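Local coordinates for protein glutathione S-Transferase (Caenorhabditis elegans, PDB 1YQ1) that probably catalyses the conjugation of glutathione to electrophilic compounds, as a sigma-class member of the glutathione S-transferase superfamily, at residues F149-I155 with K189-Y193. Residues are numbered along the deposited sequence; the frame is centred on the assembly and turned at random.
Sequences FLIGSDI and KVNSY
Tyr193 sends its ring toward the 149-155 loop with CG anti to the backbone N (chi1 -153°), and Asp154, also anti at chi1 (-166°), swings its carboxylate round to meet the phenol. There Tyr193 OH donates a hydrogen bond to the syn lone pair of Asp154 OD2, 3.0 Å away; an aspartate suits the spot because its carboxylate can accept that bond. Ile155 lays its CD1 methyl over one face of the tyrosine ring, a CH-pi contact 4.0 Å from CD1 to the ring centroid. The Phe149 and Tyr193 rings meet at their margins, planes 61° apart, with Phe149 CZ 3.6 Å from Tyr193 CE2. Tyrosine thus does two jobs, its flat ring packing on Ile155 and Phe149 while its hydroxyl reaches Asp154. A leucine in its place would probably leave Asp154 without its phenol partner and Ile155 CD1 without a ring face to lie on. Lys189 lays CD over one face of Phe149, opposite the backbone N of Ile155, and its CB comes within 4.2 Å of Phe149 CE1. Within the helical C-terminal domain of this transferase, the contact ties the loop before helix 157-171 to segment 189-193 on helix 181-191, where Val190 also packs on Leu160 and Val163 of helix 157-171.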
loop_
_atom_site.group_PDB
_atom_site.type_symbol
_atom_site.label_atom_id
_atom_site.label_comp_id
_atom_site.label_asym_id
_atom_site.label_seq_id
_atom_site.Cartn_x
_atom_site.Cartn_y
_atom_site.Cartn_z
ATOM N N PHE A 149 10.662 -12.317 -14.897
ATOM C CA PHE A 149 9.688 -11.821 -13.940
ATOM C C PHE A 149 10.289 -10.636 -13.194
ATOM O O PHE A 149 11.491 -10.585 -12.966
ATOM C CB PHE A 149 9.319 -12.922 -12.956
ATOM C CG PHE A 149 8.520 -14.028 -13.568
ATOM C CD1 PHE A 149 7.182 -13.840 -13.878
ATOM C CD2 PHE A 149 9.097 -15.261 -13.823
ATOM C CE1 PHE A 149 6.429 -14.864 -14.431
ATOM C CE2 PHE A 149 8.350 -16.296 -14.378
ATOM C CZ PHE A 149 7.013 -16.096 -14.681
ATOM N N LEU A 150 9.451 -9.684 -12.815
ATOM C CA LEU A 150 9.912 -8.492 -12.109
ATOM C C LEU A 150 11.029 -8.734 -11.088
ATOM O O LEU A 150 12.078 -8.088 -11.146
ATOM C CB LEU A 150 8.726 -7.812 -11.430
ATOM C CG LEU A 150 7.854 -7.063 -12.418
ATOM C CD1 LEU A 150 6.471 -6.878 -11.837
ATOM C CD2 LEU A 150 8.526 -5.737 -12.756
ATOM N N ILE A 151 10.798 -9.630 -10.136
ATOM C CA ILE A 151 11.814 -9.920 -9.154
ATOM C C ILE A 151 11.736 -11.384 -8.756
ATOM O O ILE A 151 10.667 -11.999 -8.807
ATOM C CB ILE A 151 11.700 -9.004 -7.896
ATOM C CG1 ILE A 151 10.628 -9.518 -6.951
ATOM C CG2 ILE A 151 11.417 -7.572 -8.305
ATOM C CD1 ILE A 151 11.109 -10.640 -6.062
ATOM N N GLY A 152 12.886 -11.934 -8.372
ATOM C CA GLY A 152 12.959 -13.327 -7.976
ATOM C C GLY A 152 13.259 -14.262 -9.136
ATOM O O GLY A 152 13.257 -13.854 -10.308
ATOM N N SER A 153 13.530 -15.524 -8.804
ATOM C CA SER A 153 13.827 -16.551 -9.799
ATOM C C SER A 153 12.559 -16.991 -10.531
ATOM O O SER A 153 12.633 -17.639 -11.572
ATOM C CB SER A 153 14.423 -17.775 -9.122
ATOM O OG SER A 153 13.398 -18.508 -8.476
ATOM N N ASP A 154 11.399 -16.657 -9.972
ATOM C CA ASP A 154 10.124 -17.032 -10.578
ATOM C C ASP A 154 9.061 -15.931 -10.465
ATOM O O ASP A 154 9.359 -14.772 -10.145
ATOM C CB ASP A 154 9.615 -18.329 -9.933
ATOM C CG ASP A 154 8.484 -18.983 -10.725
ATOM O OD1 ASP A 154 8.193 -18.523 -11.858
ATOM O OD2 ASP A 154 7.896 -19.967 -10.212
ATOM N N ILE A 155 7.820 -16.313 -10.749
ATOM C CA ILE A 155 6.671 -15.419 -10.700
ATOM C C ILE A 155 6.436 -15.002 -9.253
ATOM O O ILE A 155 6.858 -15.697 -8.325
ATOM C CB ILE A 155 5.413 -16.138 -11.249
ATOM C CG1 ILE A 155 4.350 -15.117 -11.637
ATOM C CG2 ILE A 155 4.871 -17.128 -10.216
ATOM C CD1 ILE A 155 3.172 -15.735 -12.360
ATOM N N LYS A 189 4.402 -13.661 -20.184
ATOM C CA LYS A 189 4.818 -14.684 -19.235
ATOM C C LYS A 189 3.795 -14.996 -18.155
ATOM O O LYS A 189 3.691 -16.128 -17.702
ATOM C CB LYS A 189 6.134 -14.280 -18.565
ATOM C CG LYS A 189 7.379 -14.776 -19.272
ATOM C CD LYS A 189 8.621 -14.481 -18.455
ATOM C CE LYS A 189 9.833 -15.202 -19.019
ATOM N NZ LYS A 189 9.649 -16.679 -18.975
ATOM N N VAL A 190 3.038 -13.994 -17.741
ATOM C CA VAL A 190 2.066 -14.201 -16.684
ATOM C C VAL A 190 0.764 -14.858 -17.151
ATOM O O VAL A 190 0.310 -15.848 -16.554
ATOM C CB VAL A 190 1.748 -12.869 -15.982
ATOM C CG1 VAL A 190 0.837 -13.115 -14.786
ATOM C CG2 VAL A 190 3.040 -12.200 -15.546
ATOM N N ASN A 191 0.174 -14.305 -18.213
ATOM C CA ASN A 191 -1.078 -14.805 -18.787
ATOM C C ASN A 191 -0.985 -16.281 -19.182
ATOM O O ASN A 191 -1.913 -17.073 -18.963
ATOM C CB ASN A 191 -1.424 -13.978 -20.019
ATOM C CG ASN A 191 -1.696 -12.527 -19.688
ATOM O OD1 ASN A 191 -1.497 -11.641 -20.526
ATOM N ND2 ASN A 191 -2.175 -12.273 -18.469
ATOM N N SER A 192 0.156 -16.630 -19.770
ATOM C CA SER A 192 0.433 -17.983 -20.231
ATOM C C SER A 192 0.843 -18.930 -19.116
ATOM O O SER A 192 0.852 -20.143 -19.297
ATOM C CB SER A 192 1.537 -17.936 -21.279
ATOM O OG SER A 192 2.625 -17.168 -20.803
ATOM N N TYR A 193 1.182 -18.380 -17.961
ATOM C CA TYR A 193 1.604 -19.200 -16.841
ATOM C C TYR A 193 0.596 -20.305 -16.530
ATOM O O TYR A 193 -0.601 -20.058 -16.412
ATOM C CB TYR A 193 1.801 -18.325 -15.603
ATOM C CG TYR A 193 2.801 -18.891 -14.619
ATOM C CD1 TYR A 193 2.442 -19.906 -13.739
ATOM C CD2 TYR A 193 4.117 -18.431 -14.595
ATOM C CE1 TYR A 193 3.359 -20.450 -12.871
ATOM C CE2 TYR A 193 5.046 -18.973 -13.724
ATOM C CZ TYR A 193 4.659 -19.985 -12.866
ATOM O OH TYR A 193 5.581 -20.543 -12.013
#